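Long-range contacts in LIP (Serratia marcescens, PDB 4A1R), which serves as a membrane-bound component of the type VI secretion system, probably as a TssJ-like lipoprotein of the envelope-spanning machinery: residues R9-F14 and E130-I135; N21-A26 and E97-D102; V35-S40 and R90-I95. All coordinates share one frame; numbering follows the deposited sequence.

Contact 1: residues R9-F14 and E130-I135; sequences RYSLVF and ELEAHI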
ATOM      1  N   ARG A   9     -12.334   8.166   2.498  1.00 25.87           N
ATOM      2  CA  ARG A   9     -11.492   7.107   3.061  1.00 26.51           C
ATOM      3  C   ARG A   9     -11.136   6.006   2.086  1.00 27.49           C
ATOM      4  O   ARG A   9     -11.690   5.924   0.971  1.00 25.18           O
ATOM      5  CB  ARG A   9     -12.020   6.577   4.404  0.54 25.73           C
ATOM      6  CG  ARG A   9     -13.490   6.222   4.528  0.54 28.08           C
ATOM      7  CD  ARG A   9     -13.856   5.944   6.000  0.54 26.49           C
ATOM      8  NE  ARG A   9     -13.029   4.888   6.625  0.54 31.96           N
ATOM      9  CZ  ARG A   9     -12.045   5.085   7.518  0.54 20.95           C
ATOM     10  NH1 ARG A   9     -11.735   6.295   7.947  0.54 26.37           N
ATOM     11  NH2 ARG A   9     -11.374   4.050   7.985  0.54 24.84           N
ATOM     12  N   TYR A  10     -10.153   5.186   2.473  1.00 23.41           N
ATOM     13  CA  TYR A  10      -9.680   4.092   1.601  1.00 24.63           C
ATOM     14  C   TYR A  10      -9.488   2.847   2.433  1.00 26.93           C
ATOM     15  O   TYR A  10      -9.349   2.922   3.674  1.00 24.02           O
ATOM     16  CB  TYR A  10      -8.348   4.470   0.917  1.00 27.09           C
ATOM     17  CG  TYR A  10      -7.213   4.640   1.914  1.00 24.06           C
ATOM     18  CD1 TYR A  10      -6.994   5.875   2.506  1.00 28.72           C
ATOM     19  CD2 TYR A  10      -6.385   3.561   2.288  1.00 34.30           C
ATOM     20  CE1 TYR A  10      -6.010   6.058   3.462  1.00 38.85           C
ATOM     21  CE2 TYR A  10      -5.385   3.734   3.249  1.00 40.68           C
ATOM     22  CZ  TYR A  10      -5.200   5.002   3.822  1.00 38.39           C
ATOM     23  OH  TYR A  10      -4.220   5.276   4.748  1.00 38.43           O
ATOM     24  N   SER A  11      -9.457   1.699   1.774  1.00 24.71           N
ATOM     25  CA  SER A  11      -8.952   0.499   2.435  1.00 27.17           C
ATOM     26  C   SER A  11      -8.381  -0.510   1.454  1.00 28.88           C
ATOM     27  O   SER A  11      -8.754  -0.545   0.254  1.00 23.00           O
ATOM     28  CB  SER A  11     -10.006  -0.145   3.320  1.00 29.37           C
ATOM     29  OG  SER A  11     -10.909  -0.873   2.549  1.00 30.46           O
ATOM     30  N   LEU A  12      -7.450  -1.307   1.974  1.00 23.59           N
ATOM     31  CA  LEU A  12      -6.764  -2.341   1.208  1.00 22.66           C
ATOM     32  C   LEU A  12      -6.991  -3.640   1.907  1.00 28.71           C
ATOM     33  O   LEU A  12      -6.846  -3.733   3.146  1.00 28.06           O
ATOM     34  CB  LEU A  12      -5.259  -2.038   1.177  1.00 20.22           C
ATOM     35  CG  LEU A  12      -4.807  -0.729   0.536  1.00 26.85           C
ATOM     36  CD1 LEU A  12      -3.297  -0.557   0.527  1.00 26.08           C
ATOM     37  CD2 LEU A  12      -5.314  -0.686  -0.893  1.00 29.07           C
ATOM     38  N   VAL A  13      -7.327  -4.671   1.136  1.00 21.92           N
ATOM     39  CA  VAL A  13      -7.523  -5.971   1.713  1.00 20.99           C
ATOM     40  C   VAL A  13      -6.390  -6.884   1.236  1.00 25.97           C
ATOM     41  O   VAL A  13      -6.171  -7.006   0.032  1.00 28.34           O
ATOM     42  CB  VAL A  13      -8.847  -6.602   1.263  1.00 23.88           C
ATOM     43  CG1 VAL A  13      -9.091  -7.872   2.064  1.00 27.56           C
ATOM     44  CG2 VAL A  13     -10.006  -5.646   1.443  1.00 31.24           C
ATOM     45  N   PHE A  14      -5.699  -7.541   2.163  1.00 23.70           N
ATOM     46  CA  PHE A  14      -4.450  -8.257   1.839  1.00 22.94           C
ATOM     47  C   PHE A  14      -4.645  -9.750   1.997  1.00 24.27           C
ATOM     48  O   PHE A  14      -5.275 -10.215   2.967  1.00 24.99           O
ATOM     49  CB  PHE A  14      -3.264  -7.779   2.715  1.00 18.62           C
ATOM     50  CG  PHE A  14      -2.760  -6.423   2.369  1.00 22.71           C
ATOM     51  CD1 PHE A  14      -3.364  -5.266   2.893  1.00 20.46           C
ATOM     52  CD2 PHE A  14      -1.673  -6.282   1.505  1.00 23.40           C
ATOM     53  CE1 PHE A  14      -2.903  -4.010   2.559  1.00 22.89           C
ATOM     54  CE2 PHE A  14      -1.206  -5.019   1.164  1.00 22.58           C
ATOM     55  CZ  PHE A  14      -1.804  -3.882   1.705  1.00 22.83           C
ATOM     56  N   GLU A 130     -15.997   4.955   0.388  1.00 25.94           N
ATOM     57  CA  GLU A 130     -14.777   4.216   0.652  1.00 27.44           C
ATOM     58  C   GLU A 130     -14.259   3.430  -0.562  1.00 26.81           C
ATOM     59  O   GLU A 130     -14.868   2.447  -0.997  1.00 32.30           O
ATOM     60  CB  GLU A 130     -14.954   3.288   1.841  1.00 28.00           C
ATOM     61  CG  GLU A 130     -13.649   2.641   2.282  1.00 33.25           C
ATOM     62  CD  GLU A 130     -13.850   1.674   3.437  1.00 37.59           C
ATOM     63  OE1 GLU A 130     -14.813   0.885   3.397  1.00 46.27           O
ATOM     64  OE2 GLU A 130     -13.050   1.693   4.383  1.00 33.81           O
ATOM     65  N   LEU A 131     -13.092   3.845  -1.050  1.00 28.21           N
ATOM     66  CA  LEU A 131     -12.367   3.139  -2.107  1.00 25.62           C
ATOM     67  C   LEU A 131     -11.716   1.892  -1.544  1.00 27.33           C
ATOM     68  O   LEU A 131     -11.000   1.957  -0.532  1.00 29.53           O
ATOM     69  CB  LEU A 131     -11.269   4.032  -2.664  1.00 26.74           C
ATOM     70  CG  LEU A 131     -11.701   5.349  -3.298  1.00 37.06           C
ATOM     71  CD1 LEU A 131     -10.551   6.339  -3.335  1.00 42.44           C
ATOM     72  CD2 LEU A 131     -12.280   5.140  -4.687  1.00 34.47           C
ATOM     73  N   GLU A 132     -11.911   0.780  -2.234  1.00 25.40           N
ATOM     74  CA  GLU A 132     -11.341  -0.495  -1.848  1.00 28.01           C
ATOM     75  C   GLU A 132     -10.493  -1.134  -2.959  1.00 34.52           C
ATOM     76  O   GLU A 132     -10.943  -1.302  -4.105  1.00 32.17           O
ATOM     77  CB  GLU A 132     -12.450  -1.490  -1.496  1.00 33.94           C
ATOM     78  CG  GLU A 132     -13.346  -1.124  -0.338  1.00 42.88           C
ATOM     79  CD  GLU A 132     -14.085  -2.328   0.214  1.00 60.14           C
ATOM     80  OE1 GLU A 132     -13.426  -3.365   0.472  1.00 65.41           O
ATOM     81  OE2 GLU A 132     -15.318  -2.237   0.400  1.00 53.49           O
ATOM     82  N   ALA A 133      -9.278  -1.535  -2.597  1.00 35.56           N
ATOM     83  CA  ALA A 133      -8.428  -2.325  -3.487  1.00 34.79           C
ATOM     84  C   ALA A 133      -7.976  -3.627  -2.794  1.00 37.51           C
ATOM     85  O   ALA A 133      -8.031  -3.749  -1.560  1.00 29.30           O
ATOM     86  CB  ALA A 133      -7.250  -1.488  -3.988  1.00 26.05           C
ATOM     87  N   HIS A 134      -7.606  -4.617  -3.601  1.00 27.93           N
ATOM     88  CA  HIS A 134      -7.174  -5.910  -3.110  1.00 31.47           C
ATOM     89  C   HIS A 134      -5.758  -6.152  -3.578  1.00 28.76           C
ATOM     90  O   HIS A 134      -5.457  -6.004  -4.776  1.00 23.85           O
ATOM     91  CB  HIS A 134      -8.111  -7.011  -3.637  0.58 35.51           C
ATOM     92  CG  HIS A 134      -9.522  -6.962  -3.060  0.58 33.43           C
ATOM     93  ND1 HIS A 134     -10.113  -8.032  -2.504  0.58 38.53           N
ATOM     94  CD2 HIS A 134     -10.443  -5.919  -2.972  0.58 36.28           C
ATOM     95  CE1 HIS A 134     -11.347  -7.699  -2.080  0.58 34.93           C
ATOM     96  NE2 HIS A 134     -11.544  -6.404  -2.365  0.58 42.35           N
ATOM     97  N   ILE A 135      -4.891  -6.510  -2.635  1.00 26.55           N
ATOM     98  CA  ILE A 135      -3.450  -6.701  -2.876  1.00 27.66           C
ATOM     99  C   ILE A 135      -3.060  -8.103  -2.427  1.00 26.91           C
ATOM    100  O   ILE A 135      -3.528  -8.607  -1.385  1.00 26.61           O
ATOM    101  CB  ILE A 135      -2.572  -5.665  -2.113  1.00 29.72           C
ATOM    102  CG1 ILE A 135      -3.007  -4.226  -2.402  1.00 31.48           C
ATOM    103  CG2 ILE A 135      -1.073  -5.840  -2.404  1.00 27.10           C
ATOM    104  CD1 ILE A 135      -2.927  -3.815  -3.863  1.00 32.35           C
TER
HETATM  105  O   HOH W   1     -13.511  -1.649   3.395  1.00 43.69           O
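F14 holds its CG anti to the carbonyl carbon (chi1 -72°), which swings the ring back toward I135. The two side chains lie alongside each other and point the same way, with CE2 of F14 3.6 Å from CB of I135; CG2 of I135, anti to its backbone N, presses on the same corner of the ring. Two residues earlier, CD2 of L12 rests 3.7 Å from CB of A133, a methyl small enough to take the branch. Y10, L12, F14, L131, A133 and I135 thus form the apolar face of two neighbouring parallel strands, and L12 and F14 pack against strands 31-38 and 91-96 of the facing sheet of the beta-sandwich. The other face is mixed. V13 sets its CB over the middle of the H134 ring, a CH-pi contact for the modelled histidine conformer alone and so doubtful. A water joins OG of S11 to OE1 of E130, at 2.8 Å from each, and donates to the carboxylate. A long ion pair, OE2 to NE of R9 at 3.9 Å, depends on one of two arginine conformers and is equally doubtful. Five backbone bonds alternate between the strands, the shortest from N of S11 to O of L131 at 2.8 Å. The backbone ladder therefore fixes the pairing; hydrocarbon suits buried Y10, L12, F14 and I135, while polar E132 and H134 suit the solvent-exposed face.

Contact 2: residues N21-A26 and E97-D102; sequences NAAAGA and EYQNLD
OD1 of N21 is gripped by two donors: the backbone N of Q99, 2.8 Å away, and a water, also at 2.8 Å. The bond from Q99 is almost straight (173° at the hydrogen) and its donor lies in the carbonyl plane of the amide. CG of N21 stands anti to its backbone N (chi1 -167°), carrying the amide across to the 97-102 loop, where OD1 also approaches CA of Y98 at 3.5 Å. The same water accepts from the backbone N of N100 at 3.2 Å, so one side-chain oxygen serves two successive amide groups, one directly and one through solvent. The other end of the amide is held too, since ND2 of N21 bonds to O of A29, and the group is fixed against a flip. Asparagine suits this place twice over, for it also tolerates the left-handed backbone conformation found here. Both segments are irregular loops at one end of the beta-sandwich, following strands 9-16 and 91-96; the first ends in a type II beta turn from A23 to A26, closed by A26 N to A23 O at 3.0 Å, with G25 taking the positive phi of its third position. Few other side chains meet across the two segments. The amide of Q99 is turned 83° against that of N21, and its CG lies 3.6 Å from N21 OD1. CB of A23 meets OD1 of N100 at 3.2 Å, a close approach that a small methyl allows. Y98 stands beside the asparagine oxygen and sends its hydroxyl to O of G138, tying the loop to the end of strand 130-138.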
ATOM      1  N   ASN A  21       7.717 -15.118   1.496  1.00 32.11           N
ATOM      2  CA  ASN A  21       8.751 -14.636   2.382  1.00 30.90           C
ATOM      3  C   ASN A  21       9.469 -15.743   3.118  1.00 31.51           C
ATOM      4  O   ASN A  21       9.661 -15.673   4.337  1.00 32.85           O
ATOM      5  CB  ASN A  21       8.138 -13.677   3.396  1.00 28.97           C
ATOM      6  CG  ASN A  21       9.184 -12.888   4.150  1.00 24.66           C
ATOM      7  OD1 ASN A  21      10.188 -12.468   3.570  1.00 26.23           O
ATOM      8  ND2 ASN A  21       8.916 -12.629   5.426  1.00 22.92           N
ATOM      9  N   ALA A  22       9.846 -16.766   2.363  1.00 41.14           N
ATOM     10  CA  ALA A  22      10.631 -17.865   2.872  1.00 36.62           C
ATOM     11  C   ALA A  22      11.966 -17.776   2.156  1.00 43.79           C
ATOM     12  O   ALA A  22      12.048 -17.909   0.925  1.00 40.41           O
ATOM     13  CB  ALA A  22       9.948 -19.189   2.580  1.00 44.13           C
ATOM     14  N   ALA A  23      13.001 -17.492   2.934  1.00 38.66           N
ATOM     15  CA  ALA A  23      14.372 -17.543   2.463  1.00 41.78           C
ATOM     16  C   ALA A  23      14.724 -18.970   1.975  1.00 41.81           C
ATOM     17  O   ALA A  23      13.998 -19.938   2.259  1.00 42.90           O
ATOM     18  CB  ALA A  23      15.302 -17.115   3.593  1.00 50.73           C
ATOM     19  N   ALA A  24      15.815 -19.098   1.227  1.00 40.37           N
ATOM     20  CA  ALA A  24      16.386 -20.420   0.959  1.00 43.78           C
ATOM     21  C   ALA A  24      16.513 -21.246   2.263  1.00 52.74           C
ATOM     22  O   ALA A  24      17.037 -20.768   3.281  1.00 36.97           O
ATOM     23  CB  ALA A  24      17.727 -20.287   0.250  1.00 47.15           C
ATOM     24  N   GLY A  25      15.987 -22.469   2.241  1.00 54.27           N
ATOM     25  CA  GLY A  25      16.042 -23.350   3.407  1.00 41.16           C
ATOM     26  C   GLY A  25      15.238 -22.952   4.639  1.00 53.24           C
ATOM     27  O   GLY A  25      15.335 -23.616   5.677  1.00 54.22           O
ATOM     28  N   ALA A  26      14.420 -21.902   4.549  1.00 54.30           N
ATOM     29  CA  ALA A  26      13.656 -21.444   5.727  1.00 44.82           C
ATOM     30  C   ALA A  26      12.126 -21.499   5.524  1.00 38.80           C
ATOM     31  O   ALA A  26      11.648 -21.528   4.378  1.00 43.36           O
ATOM     32  CB  ALA A  26      14.119 -20.055   6.146  1.00 49.78           C
ATOM     33  N   GLU A  97       8.171  -5.750   3.496  1.00 17.85           N
ATOM     34  CA  GLU A  97       9.602  -5.893   3.893  1.00 19.75           C
ATOM     35  C   GLU A  97      10.033  -7.378   3.808  1.00 23.20           C
ATOM     36  O   GLU A  97      10.225  -8.065   4.831  1.00 20.72           O
ATOM     37  CB  GLU A  97       9.834  -5.300   5.290  1.00 20.71           C
ATOM     38  CG  GLU A  97       9.410  -3.820   5.392  1.00 18.54           C
ATOM     39  CD  GLU A  97       9.914  -3.080   6.642  1.00 24.24           C
ATOM     40  OE1 GLU A  97      10.490  -3.722   7.533  1.00 26.63           O
ATOM     41  OE2 GLU A  97       9.719  -1.838   6.711  1.00 25.22           O
ATOM     42  N   TYR A  98      10.113  -7.892   2.581  1.00 19.13           N
ATOM     43  CA  TYR A  98      10.609  -9.252   2.352  1.00 21.45           C
ATOM     44  C   TYR A  98      12.024  -9.407   2.942  1.00 22.53           C
ATOM     45  O   TYR A  98      12.844  -8.496   2.813  1.00 22.69           O
ATOM     46  CB  TYR A  98      10.716  -9.539   0.848  1.00 19.39           C
ATOM     47  CG  TYR A  98       9.369  -9.707   0.154  1.00 19.90           C
ATOM     48  CD1 TYR A  98       8.743 -10.956   0.099  1.00 18.64           C
ATOM     49  CD2 TYR A  98       8.732  -8.616  -0.426  1.00 21.03           C
ATOM     50  CE1 TYR A  98       7.531 -11.114  -0.545  1.00 20.05           C
ATOM     51  CE2 TYR A  98       7.506  -8.763  -1.053  1.00 23.45           C
ATOM     52  CZ  TYR A  98       6.903 -10.013  -1.100  1.00 21.93           C
ATOM     53  OH  TYR A  98       5.674 -10.166  -1.730  1.00 28.35           O
ATOM     54  N   GLN A  99      12.318 -10.577   3.489  1.00 19.11           N
ATOM     55  CA  GLN A  99      13.715 -10.860   3.979  1.00 24.48           C
ATOM     56  C   GLN A  99      14.760 -10.982   2.866  1.00 29.91           C
ATOM     57  O   GLN A  99      15.967 -10.771   3.094  1.00 33.56           O
ATOM     58  CB  GLN A  99      13.764 -12.147   4.791  1.00 26.64           C
ATOM     59  CG  GLN A  99      12.823 -12.268   5.973  1.00 25.99           C
ATOM     60  CD  GLN A  99      13.033 -13.601   6.669  1.00 31.06           C
ATOM     61  OE1 GLN A  99      13.874 -14.401   6.245  1.00 41.85           O
ATOM     62  NE2 GLN A  99      12.312 -13.832   7.748  1.00 25.95           N
ATOM     63  N   ASN A 100      14.308 -11.329   1.668  1.00 27.26           N
ATOM     64  CA  ASN A 100      15.193 -11.442   0.518  1.00 29.40           C
ATOM     65  C   ASN A 100      14.682 -10.530  -0.553  1.00 26.50           C
ATOM     66  O   ASN A 100      13.880 -10.933  -1.380  1.00 30.78           O
ATOM     67  CB  ASN A 100      15.206 -12.878  -0.009  1.00 35.43           C
ATOM     68  CG  ASN A 100      16.132 -13.771   0.774  1.00 39.70           C
ATOM     69  OD1 ASN A 100      15.692 -14.611   1.564  1.00 52.37           O
ATOM     70  ND2 ASN A 100      17.425 -13.569   0.588  1.00 35.87           N
ATOM     71  N   LEU A 101      15.166  -9.298  -0.535  1.00 24.78           N
ATOM     72  CA  LEU A 101      14.624  -8.229  -1.349  1.00 29.92           C
ATOM     73  C   LEU A 101      14.854  -8.393  -2.855  1.00 32.63           C
ATOM     74  O   LEU A 101      14.049  -7.925  -3.678  1.00 22.02           O
ATOM     75  CB  LEU A 101      15.292  -6.928  -0.928  1.00 30.51           C
ATOM     76  CG  LEU A 101      14.728  -6.084   0.191  1.00 36.85           C
ATOM     77  CD1 LEU A 101      15.556  -4.824   0.143  1.00 48.91           C
ATOM     78  CD2 LEU A 101      13.241  -5.769   0.018  1.00 29.96           C
ATOM     79  N   ASP A 102      15.974  -9.005  -3.233  1.00 31.37           N
ATOM     80  CA  ASP A 102      16.345  -9.104  -4.659  1.00 31.48           C
ATOM     81  C   ASP A 102      15.294  -9.746  -5.524  1.00 25.16           C
ATOM     82  O   ASP A 102      14.801 -10.818  -5.207  1.00 31.22           O
ATOM     83  CB  ASP A 102      17.646  -9.882  -4.846  1.00 39.03           C
ATOM     84  CG  ASP A 102      18.840  -9.084  -4.462  1.00 43.67           C
ATOM     85  OD1 ASP A 102      18.674  -7.886  -4.155  1.00 40.08           O
ATOM     86  OD2 ASP A 102      19.940  -9.659  -4.458  1.00 46.04           O
TER
HETATM   87  O   HOH W   2      11.666 -13.047   1.244  1.00 25.50           O

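Contact 3: residues V35-S40 and R90-I95; sequences VLLLRS and RYIGVI
CG1 of V35 presses on CG2 of I92 at 3.6 Å. On the same face L37 has its CG anti to the backbone N (chi1 -171°), which lays the branch over toward the isoleucine; the two side chains cross obliquely with their CD1 atoms together, though the modelled spacing is too tight to be trusted. I92 thus makes contact through both branches, CG2 with V35 and CD1 with L37. The opposite face carries L36, whose CD1 reaches CD1 of I95 at 4.0 Å, and L38, whose CD1 leans across to the backbone of G93, 3.8 Å from its N. Glycine, with no side chain of its own, lets the leucine lie close against the main chain. Between these two layers of side chains strands 31-38 and 91-96 pair antiparallel, the central couple of the four-stranded sheet in the sandwich. L36 and G93 exchange two hydrogen bonds, the shorter from N of L36 to O of G93 at 2.8 Å; L38 pairs with Y91 in the same way. At that end the ladder is interrupted by a classic beta bulge: O of L38 accepts from N of R90 at 2.9 Å as well as from N of Y91 at 3.1 Å, two donors on one carbonyl. Beyond the bulge the chain of 35-40 bends off, and CD2 of the Y91 ring lies 3.7 Å from CA of S40. Arginines suit this partly exposed end: R39 forms a salt bridge with D88 and bonds through NE to O of N62, while NH1 of R90 bonds to O of L87. Further out, L12 of the other sheet packs on V35 and I92, whose branched hydrocarbon suits the buried core, and L36 touches L64 on the adjoining strand.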
ATOM      1  N   VAL A  35       1.803   1.097   4.681  1.00 20.26           N
ATOM      2  CA  VAL A  35       0.873   1.738   3.764  1.00 20.52           C
ATOM      3  C   VAL A  35       1.071   3.207   3.996  1.00 24.48           C
ATOM      4  O   VAL A  35       0.974   3.668   5.139  1.00 23.76           O
ATOM      5  CB  VAL A  35      -0.603   1.308   4.000  1.00 18.64           C
ATOM      6  CG1 VAL A  35      -1.551   2.171   3.161  1.00 24.30           C
ATOM      7  CG2 VAL A  35      -0.813  -0.154   3.657  1.00 22.46           C
ATOM      8  N   LEU A  36       1.399   3.935   2.925  1.00 19.49           N
ATOM      9  CA  LEU A  36       1.718   5.331   3.053  1.00 22.02           C
ATOM     10  C   LEU A  36       0.743   6.181   2.228  1.00 30.10           C
ATOM     11  O   LEU A  36       0.484   5.896   1.062  1.00 25.39           O
ATOM     12  CB  LEU A  36       3.175   5.597   2.612  1.00 19.45           C
ATOM     13  CG  LEU A  36       4.342   5.012   3.443  1.00 25.99           C
ATOM     14  CD1 LEU A  36       4.398   3.502   3.391  1.00 33.11           C
ATOM     15  CD2 LEU A  36       5.654   5.535   2.884  1.00 25.53           C
ATOM     16  N   LEU A  37       0.216   7.240   2.836  1.00 26.54           N
ATOM     17  CA  LEU A  37      -0.569   8.185   2.082  1.00 25.05           C
ATOM     18  C   LEU A  37       0.350   9.272   1.520  1.00 25.94           C
ATOM     19  O   LEU A  37       1.119   9.916   2.263  1.00 28.93           O
ATOM     20  CB  LEU A  37      -1.664   8.777   2.985  1.00 29.30           C
ATOM     21  CG  LEU A  37      -2.709   9.619   2.278  1.00 31.18           C
ATOM     22  CD1 LEU A  37      -3.673   8.708   1.519  1.00 30.99           C
ATOM     23  CD2 LEU A  37      -3.451  10.444   3.321  1.00 37.52           C
ATOM     24  N   LEU A  38       0.283   9.459   0.204  1.00 24.24           N
ATOM     25  CA  LEU A  38       1.244  10.272  -0.504  1.00 27.75           C
ATOM     26  C   LEU A  38       0.610  11.380  -1.344  1.00 31.53           C
ATOM     27  O   LEU A  38      -0.395  11.155  -2.038  1.00 31.40           O
ATOM     28  CB  LEU A  38       2.114   9.396  -1.442  1.00 28.23           C
ATOM     29  CG  LEU A  38       2.879   8.213  -0.816  1.00 28.30           C
ATOM     30  CD1 LEU A  38       3.401   7.305  -1.939  1.00 31.82           C
ATOM     31  CD2 LEU A  38       4.019   8.638   0.106  1.00 26.72           C
ATOM     32  N   ARG A  39       1.246  12.549  -1.275  1.00 36.70           N
ATOM     33  CA  ARG A  39       0.960  13.698  -2.136  1.00 42.48           C
ATOM     34  C   ARG A  39       1.375  13.406  -3.555  1.00 46.95           C
ATOM     35  O   ARG A  39       0.785  13.931  -4.502  1.00 36.55           O
ATOM     36  CB  ARG A  39       1.761  14.911  -1.687  1.00 45.54           C
ATOM     37  CG  ARG A  39       1.123  15.722  -0.586  1.00 52.39           C
ATOM     38  CD  ARG A  39       1.590  17.167  -0.660  1.00 58.18           C
ATOM     39  NE  ARG A  39       1.996  17.652   0.652  1.00 79.09           N
ATOM     40  CZ  ARG A  39       1.173  18.182   1.554  1.00 86.30           C
ATOM     41  NH1 ARG A  39      -0.119  18.316   1.292  1.00 72.43           N
ATOM     42  NH2 ARG A  39       1.650  18.576   2.725  1.00 89.36           N
ATOM     43  N   SER A  40       2.432  12.608  -3.688  1.00 39.74           N
ATOM     44  CA  SER A  40       2.995  12.233  -4.978  1.00 40.42           C
ATOM     45  C   SER A  40       3.849  10.983  -4.755  1.00 45.55           C
ATOM     46  O   SER A  40       4.264  10.722  -3.628  1.00 37.36           O
ATOM     47  CB  SER A  40       3.852  13.363  -5.518  1.00 39.59           C
ATOM     48  OG  SER A  40       4.615  13.939  -4.471  1.00 47.34           O
ATOM     49  N   ARG A  90      -2.758  11.831  -3.506  1.00 32.18           N
ATOM     50  CA  ARG A  90      -2.826  11.361  -4.905  1.00 32.18           C
ATOM     51  C   ARG A  90      -2.420   9.889  -5.105  1.00 28.53           C
ATOM     52  O   ARG A  90      -2.728   9.263  -6.136  1.00 32.21           O
ATOM     53  CB  ARG A  90      -2.000  12.280  -5.814  1.00 32.82           C
ATOM     54  CG  ARG A  90      -2.505  13.717  -5.879  1.00 41.26           C
ATOM     55  CD  ARG A  90      -3.937  13.782  -6.401  1.00 53.67           C
ATOM     56  NE  ARG A  90      -4.442  15.157  -6.486  1.00 68.85           N
ATOM     57  CZ  ARG A  90      -5.052  15.818  -5.498  1.00 73.73           C
ATOM     58  NH1 ARG A  90      -5.258  15.250  -4.318  1.00 55.62           N
ATOM     59  NH2 ARG A  90      -5.460  17.065  -5.688  1.00 76.92           N
ATOM     60  N   TYR A  91      -1.714   9.331  -4.136  1.00 29.53           N
ATOM     61  CA  TYR A  91      -1.259   7.928  -4.253  1.00 28.54           C
ATOM     62  C   TYR A  91      -1.280   7.232  -2.892  1.00 21.19           C
ATOM     63  O   TYR A  91      -1.071   7.880  -1.883  1.00 24.96           O
ATOM     64  CB  TYR A  91       0.175   7.884  -4.796  1.00 30.18           C
ATOM     65  CG  TYR A  91       0.343   8.365  -6.240  1.00 36.92           C
ATOM     66  CD1 TYR A  91       0.132   7.496  -7.310  1.00 37.69           C
ATOM     67  CD2 TYR A  91       0.735   9.677  -6.522  1.00 41.15           C
ATOM     68  CE1 TYR A  91       0.277   7.929  -8.622  1.00 46.91           C
ATOM     69  CE2 TYR A  91       0.893  10.117  -7.828  1.00 41.56           C
ATOM     70  CZ  TYR A  91       0.658   9.239  -8.869  1.00 42.07           C
ATOM     71  OH  TYR A  91       0.813   9.654 -10.173  1.00 61.68           O
ATOM     72  N   ILE A  92      -1.559   5.928  -2.896  1.00 23.09           N
ATOM     73  CA  ILE A  92      -1.273   5.028  -1.746  1.00 25.20           C
ATOM     74  C   ILE A  92      -0.019   4.191  -2.091  1.00 21.80           C
ATOM     75  O   ILE A  92      -0.024   3.420  -3.063  1.00 26.37           O
ATOM     76  CB  ILE A  92      -2.470   4.081  -1.432  1.00 26.41           C
ATOM     77  CG1 ILE A  92      -3.751   4.861  -1.153  1.00 26.57           C
ATOM     78  CG2 ILE A  92      -2.167   3.105  -0.290  1.00 31.19           C
ATOM     79  CD1 ILE A  92      -3.645   5.934  -0.092  1.00 30.23           C
ATOM     80  N   GLY A  93       1.054   4.356  -1.317  1.00 22.66           N
ATOM     81  CA  GLY A  93       2.271   3.534  -1.500  1.00 19.36           C
ATOM     82  C   GLY A  93       2.201   2.316  -0.582  1.00 22.74           C
ATOM     83  O   GLY A  93       1.747   2.415   0.561  1.00 22.08           O
ATOM     84  N   VAL A  94       2.632   1.156  -1.062  1.00 18.01           N
ATOM     85  CA  VAL A  94       2.598  -0.045  -0.222  1.00 19.32           C
ATOM     86  C   VAL A  94       4.007  -0.628  -0.300  1.00 25.65           C
ATOM     87  O   VAL A  94       4.586  -0.712  -1.404  1.00 20.51           O
ATOM     88  CB  VAL A  94       1.542  -1.091  -0.667  1.00 22.34           C
ATOM     89  CG1 VAL A  94       1.436  -2.228   0.352  1.00 24.89           C
ATOM     90  CG2 VAL A  94       0.172  -0.453  -0.870  1.00 24.65           C
ATOM     91  N   ILE A  95       4.562  -0.970   0.866  1.00 20.00           N
ATOM     92  CA  ILE A  95       5.909  -1.557   1.007  1.00 19.74           C
ATOM     93  C   ILE A  95       5.743  -2.910   1.713  1.00 18.41           C
ATOM     94  O   ILE A  95       4.996  -3.022   2.691  1.00 21.26           O
ATOM     95  CB  ILE A  95       6.846  -0.649   1.881  1.00 22.09           C
ATOM     96  CG1 ILE A  95       7.047   0.719   1.236  1.00 21.56           C
ATOM     97  CG2 ILE A  95       8.223  -1.314   2.127  1.00 21.45           C
ATOM     98  CD1 ILE A  95       7.767   1.740   2.093  1.00 22.49           C
TER

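Contacts 1 and 3 are the central strand pairs of the two facing sheets, one a parallel pair in the mixed sheet, the other an antiparallel pair in the antiparallel sheet. Their centres are about 12 Å apart, and they meet in the core, where CD1 of L12 comes 3.7 Å from CG2 of V94 and F14 packs on the same valine. Contact 2 lies at one end, its centre about 26 Å from that of contact 1 and about 24 Å from that of contact 3. It does not touch contact 1, their nearest atoms being about 8 Å apart, but it joins loops that follow strands 9-16 and 91-96, one from each sheet.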